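Local coordinates for protein fimbrial subunit type 1 (Actinomyces oris, PDB 3UXF) that forms the major subunit of a fimbria anchored to the cell wall, a surface structure probably used in adhesion, at residues A[149-161]-A[171-183]. Residues are numbered along the deposited sequence; the frame is centred on the assembly and turned at random.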
loop_
_atom_site.group_PDB
_atom_site.type_symbol
_atom_site.label_atom_id
_atom_site.label_comp_id
_atom_site.label_asym_id
_atom_site.label_seq_id
_atom_site.Cartn_x
_atom_site.Cartn_y
_atom_site.Cartn_z
ATOM N N VAL A 149 5.060 -12.138 3.997
ATOM C CA VAL A 149 3.821 -12.889 3.819
ATOM C C VAL A 149 2.907 -12.772 5.043
ATOM O O VAL A 149 3.350 -12.791 6.177
ATOM C CB VAL A 149 4.164 -14.387 3.564
ATOM C CG1 VAL A 149 2.908 -15.260 3.691
ATOM C CG2 VAL A 149 4.840 -14.541 2.196
ATOM N N ILE A 150 1.601 -12.642 4.833
ATOM C CA ILE A 150 0.675 -12.637 5.954
ATOM C C ILE A 150 0.375 -14.080 6.450
ATOM O O ILE A 150 -0.045 -14.898 5.650
ATOM C CB ILE A 150 -0.649 -11.981 5.541
ATOM C CG1 ILE A 150 -0.382 -10.520 5.137
ATOM C CG2 ILE A 150 -1.644 -11.975 6.714
ATOM C CD1 ILE A 150 -1.555 -9.884 4.431
ATOM N N PRO A 151 0.584 -14.351 7.748
ATOM C CA PRO A 151 0.344 -15.727 8.214
ATOM C C PRO A 151 -1.119 -16.112 8.143
ATOM O O PRO A 151 -2.028 -15.280 8.326
ATOM C CB PRO A 151 0.732 -15.683 9.696
ATOM C CG PRO A 151 1.539 -14.480 9.870
ATOM C CD PRO A 151 1.051 -13.492 8.841
ATOM N N ALA A 152 -1.352 -17.399 7.899
ATOM C CA ALA A 152 -2.690 -17.963 8.073
ATOM C C ALA A 152 -3.111 -18.062 9.537
ATOM O O ALA A 152 -2.273 -18.209 10.441
ATOM C CB ALA A 152 -2.749 -19.363 7.410
ATOM N N GLU A 153 -4.425 -18.039 9.781
ATOM C CA GLU A 153 -4.940 -18.306 11.120
ATOM C C GLU A 153 -4.870 -19.789 11.399
ATOM O O GLU A 153 -5.116 -20.566 10.500
ATOM C CB GLU A 153 -6.394 -17.888 11.221
ATOM C CG GLU A 153 -6.566 -16.375 11.151
ATOM C CD GLU A 153 -7.931 -15.905 11.645
ATOM O OE1 GLU A 153 -8.945 -16.637 11.438
ATOM O OE2 GLU A 153 -7.978 -14.794 12.239
ATOM N N ASP A 154 -4.541 -20.153 12.626
ATOM C CA ASP A 154 -4.583 -21.569 13.032
ATOM C C ASP A 154 -6.002 -22.103 12.859
ATOM O O ASP A 154 -7.008 -21.382 13.052
ATOM C CB ASP A 154 -4.209 -21.748 14.507
ATOM C CG ASP A 154 -2.741 -21.462 14.816
ATOM O OD1 ASP A 154 -1.915 -21.271 13.906
ATOM O OD2 ASP A 154 -2.427 -21.488 16.027
ATOM N N PHE A 155 -6.109 -23.402 12.584
ATOM C CA PHE A 155 -7.425 -23.976 12.426
ATOM C C PHE A 155 -7.377 -25.465 12.715
ATOM O O PHE A 155 -6.285 -26.048 12.804
ATOM C CB PHE A 155 -7.984 -23.682 11.032
ATOM C CG PHE A 155 -7.213 -24.322 9.912
ATOM C CD1 PHE A 155 -7.617 -25.544 9.388
ATOM C CD2 PHE A 155 -6.101 -23.693 9.361
ATOM C CE1 PHE A 155 -6.923 -26.140 8.364
ATOM C CE2 PHE A 155 -5.409 -24.273 8.329
ATOM C CZ PHE A 155 -5.818 -25.517 7.822
ATOM N N VAL A 156 -8.558 -26.043 12.927
ATOM C CA VAL A 156 -8.685 -27.465 13.206
ATOM C C VAL A 156 -9.345 -28.120 12.007
ATOM O O VAL A 156 -10.320 -27.578 11.451
ATOM C CB VAL A 156 -9.537 -27.692 14.448
ATOM C CG1 VAL A 156 -9.820 -29.198 14.648
ATOM C CG2 VAL A 156 -8.842 -27.128 15.667
ATOM N N VAL A 157 -8.835 -29.286 11.606
ATOM C CA VAL A 157 -9.422 -30.025 10.508
ATOM C C VAL A 157 -9.623 -31.473 10.950
ATOM O O VAL A 157 -8.886 -31.959 11.819
ATOM C CB VAL A 157 -8.519 -29.940 9.277
ATOM C CG1 VAL A 157 -7.198 -30.662 9.489
ATOM C CG2 VAL A 157 -9.250 -30.411 8.031
ATOM N N THR A 158 -10.633 -32.145 10.404
ATOM C CA THR A 158 -10.794 -33.567 10.644
ATOM C C THR A 158 -10.514 -34.338 9.350
ATOM O O THR A 158 -10.882 -33.878 8.265
ATOM C CB THR A 158 -12.215 -33.929 11.158
ATOM O OG1 THR A 158 -13.243 -33.584 10.215
ATOM C CG2 THR A 158 -12.516 -33.180 12.440
ATOM N N LEU A 159 -9.881 -35.496 9.487
ATOM C CA LEU A 159 -9.752 -36.456 8.391
ATOM C C LEU A 159 -10.455 -37.702 8.869
ATOM O O LEU A 159 -9.996 -38.335 9.820
ATOM C CB LEU A 159 -8.291 -36.825 8.217
ATOM C CG LEU A 159 -7.331 -35.927 7.426
ATOM C CD1 LEU A 159 -7.833 -34.535 6.910
ATOM C CD2 LEU A 159 -5.868 -35.964 7.928
ATOM N N PRO A 160 -11.573 -38.092 8.230
ATOM C CA PRO A 160 -12.248 -37.435 7.106
ATOM C C PRO A 160 -13.158 -36.303 7.563
ATOM O O PRO A 160 -13.315 -36.047 8.771
ATOM C CB PRO A 160 -13.108 -38.565 6.525
ATOM C CG PRO A 160 -13.501 -39.370 7.782
ATOM C CD PRO A 160 -12.296 -39.292 8.694
ATOM N N MET A 161 -13.753 -35.622 6.582
ATOM C CA MET A 161 -14.827 -34.665 6.766
ATOM C C MET A 161 -16.016 -35.253 6.071
ATOM O O MET A 161 -15.847 -35.991 5.102
ATOM C CB MET A 161 -14.506 -33.355 6.012
ATOM C CG MET A 161 -13.581 -32.444 6.758
ATOM S SD MET A 161 -13.401 -30.950 5.772
ATOM C CE MET A 161 -15.059 -30.308 5.897
ATOM N N ASN A 171 -15.143 -37.723 3.261
ATOM C CA ASN A 171 -14.033 -37.324 2.403
ATOM C C ASN A 171 -12.715 -37.461 3.150
ATOM O O ASN A 171 -12.472 -36.751 4.119
ATOM C CB ASN A 171 -14.228 -35.890 1.911
ATOM C CG ASN A 171 -13.026 -35.363 1.152
ATOM O OD1 ASN A 171 -12.248 -36.127 0.593
ATOM N ND2 ASN A 171 -12.875 -34.046 1.132
ATOM N N TYR A 172 -11.874 -38.390 2.706
ATOM C CA TYR A 172 -10.608 -38.663 3.378
ATOM C C TYR A 172 -9.434 -37.882 2.793
ATOM O O TYR A 172 -8.323 -37.953 3.302
ATOM C CB TYR A 172 -10.298 -40.162 3.350
ATOM C CG TYR A 172 -11.261 -41.015 4.143
ATOM C CD1 TYR A 172 -10.973 -41.393 5.445
ATOM C CD2 TYR A 172 -12.455 -41.449 3.588
ATOM C CE1 TYR A 172 -11.847 -42.173 6.172
ATOM C CE2 TYR A 172 -13.335 -42.232 4.311
ATOM C CZ TYR A 172 -13.023 -42.591 5.602
ATOM O OH TYR A 172 -13.891 -43.367 6.328
ATOM N N ASN A 173 -9.685 -37.147 1.718
ATOM C CA ASN A 173 -8.653 -36.337 1.083
ATOM C C ASN A 173 -9.097 -34.891 1.154
ATOM O O ASN A 173 -9.740 -34.380 0.243
ATOM C CB ASN A 173 -8.449 -36.782 -0.361
ATOM C CG ASN A 173 -8.016 -38.229 -0.463
ATOM O OD1 ASN A 173 -8.775 -39.086 -0.901
ATOM N ND2 ASN A 173 -6.792 -38.507 -0.043
ATOM N N VAL A 174 -8.807 -34.265 2.285
ATOM C CA VAL A 174 -9.313 -32.941 2.584
ATOM C C VAL A 174 -8.434 -31.815 2.060
ATOM O O VAL A 174 -7.213 -31.861 2.163
ATOM C CB VAL A 174 -9.528 -32.774 4.101
ATOM C CG1 VAL A 174 -10.014 -31.378 4.424
ATOM C CG2 VAL A 174 -10.510 -33.818 4.605
ATOM N N HIS A 175 -9.085 -30.806 1.494
ATOM C CA HIS A 175 -8.408 -29.623 0.995
ATOM C C HIS A 175 -8.884 -28.436 1.808
ATOM O O HIS A 175 -10.081 -28.249 1.994
ATOM C CB HIS A 175 -8.730 -29.400 -0.480
ATOM C CG HIS A 175 -8.069 -30.382 -1.392
ATOM N ND1 HIS A 175 -6.992 -30.052 -2.184
ATOM C CD2 HIS A 175 -8.325 -31.689 -1.631
ATOM C CE1 HIS A 175 -6.615 -31.112 -2.873
ATOM N NE2 HIS A 175 -7.407 -32.119 -2.556
ATOM N N VAL A 176 -7.947 -27.640 2.301
ATOM C CA VAL A 176 -8.302 -26.473 3.090
ATOM C C VAL A 176 -7.637 -25.213 2.550
ATOM O O VAL A 176 -6.492 -25.243 2.106
ATOM C CB VAL A 176 -7.949 -26.662 4.581
ATOM C CG1 VAL A 176 -8.864 -27.696 5.212
ATOM C CG2 VAL A 176 -6.498 -27.071 4.735
ATOM N N TYR A 177 -8.377 -24.111 2.586
ATOM C CA TYR A 177 -7.882 -22.816 2.141
ATOM C C TYR A 177 -7.923 -21.869 3.329
ATOM O O TYR A 177 -8.922 -21.194 3.560
ATOM C CB TYR A 177 -8.748 -22.274 1.002
ATOM C CG TYR A 177 -8.772 -23.159 -0.224
ATOM C CD1 TYR A 177 -8.020 -22.845 -1.346
ATOM C CD2 TYR A 177 -9.544 -24.310 -0.256
ATOM C CE1 TYR A 177 -8.038 -23.651 -2.465
ATOM C CE2 TYR A 177 -9.569 -25.121 -1.368
ATOM C CZ TYR A 177 -8.816 -24.787 -2.472
ATOM O OH TYR A 177 -8.836 -25.595 -3.581
ATOM N N PRO A 178 -6.838 -21.840 4.095
ATOM C CA PRO A 178 -6.782 -21.036 5.317
ATOM C C PRO A 178 -6.921 -19.540 5.064
ATOM O O PRO A 178 -6.587 -19.044 3.992
ATOM C CB PRO A 178 -5.400 -21.357 5.891
ATOM C CG PRO A 178 -4.610 -21.847 4.746
ATOM C CD PRO A 178 -5.566 -22.530 3.828
ATOM N N LYS A 179 -7.418 -18.841 6.074
ATOM C CA LYS A 179 -7.632 -17.403 6.012
ATOM C C LYS A 179 -6.425 -16.632 6.544
ATOM O O LYS A 179 -5.828 -17.009 7.550
ATOM C CB LYS A 179 -8.873 -17.060 6.855
ATOM C CG LYS A 179 -9.206 -15.560 6.923
ATOM C CD LYS A 179 -10.223 -15.229 8.044
ATOM C CE LYS A 179 -11.634 -15.007 7.496
ATOM N NZ LYS A 179 -11.698 -13.943 6.442
ATOM N N ASN A 180 -6.100 -15.513 5.893
ATOM C CA ASN A 180 -5.095 -14.616 6.444
ATOM C C ASN A 180 -5.460 -14.010 7.791
ATOM O O ASN A 180 -6.601 -13.588 8.018
ATOM C CB ASN A 180 -4.860 -13.479 5.466
ATOM C CG ASN A 180 -3.999 -13.871 4.307
ATOM O OD1 ASN A 180 -3.352 -14.921 4.311
ATOM N ND2 ASN A 180 -3.924 -12.988 3.318
ATOM N N THR A 181 -4.487 -13.913 8.682
ATOM C CA THR A 181 -4.710 -13.274 9.963
ATOM C C THR A 181 -4.892 -11.775 9.843
ATOM O O THR A 181 -5.448 -11.152 10.750
ATOM C CB THR A 181 -3.507 -13.463 10.899
ATOM O OG1 THR A 181 -2.302 -13.063 10.233
ATOM C CG2 THR A 181 -3.391 -14.928 11.324
ATOM N N LEU A 182 -4.385 -11.208 8.760
ATOM C CA LEU A 182 -4.476 -9.754 8.560
ATOM C C LEU A 182 -5.098 -9.482 7.222
ATOM O O LEU A 182 -4.711 -10.077 6.224
ATOM C CB LEU A 182 -3.075 -9.111 8.582
ATOM C CG LEU A 182 -2.254 -9.359 9.849
ATOM C CD1 LEU A 182 -0.842 -8.777 9.711
ATOM C CD2 LEU A 182 -2.924 -8.774 11.104
ATOM N N SER A 183 -6.041 -8.547 7.182
ATOM C CA SER A 183 -6.733 -8.237 5.951
ATOM C C SER A 183 -5.903 -7.438 4.973
ATOM O O SER A 183 -6.191 -7.441 3.780
ATOM C CB SER A 183 -8.032 -7.505 6.252
ATOM O OG SER A 183 -7.766 -6.365 7.051
HETATM O O HOH W 1 -7.235 -20.330 8.634
#
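Ile-150 lays its CG2 methyl against the backbone of segment 171-183, 3.5 Å from Leu-182 N. Standing anti to the backbone N, CG2 faces CB of both Leu-182 and Asn-180, while CG1 carries CD1 to Leu-182 O. The amide of Asn-180, crossing this side chain at about a right angle, turns its ND2 to the carbonyl of Glu-51.

Next along, Thr-181 N donates a nearly straight bond to Pro-151 O (2.8 Å, 167° at the hydrogen). Thr-181 CG2 rests on Glu-153 CG at 3.5 Å, so threonine offers an apolar arm beside its polar one. The aliphatic stem of Glu-153 suits this place, lying also alongside Lys-179; their charged ends stay too far apart (OE1 to NZ 6.3 Å) for a salt bridge. Glu-153 N bonds to Lys-179 O (2.8 Å), and a water joins Glu-153 O to Lys-179 N.

Beyond this junction the backbones part, and side chains fill the space between strands 155-159 and 173-176, which belong to different sheets. Phe-155 CZ meets Val-176 CG2 (3.5 Å), and its CE2 meets Pro-178 CB. Val-174 CG1 touches Met-161 SD (3.7 Å) and Val-157 CG2; its CG2 touches Leu-159 CD1. At the far end, paired backbone bonds join Met-161 and Asn-171, and cis Pro-160 places CB over the centre of the Tyr-172 ring, a CH-pi contact (3.8 Å to the centroid).

The arrangement is that of a beta sandwich in the N-terminal pilin domain: apolar side chains hold the two sheets together between backbone-bonded ends, and at Pro-160 the chain passes from one sheet to the other.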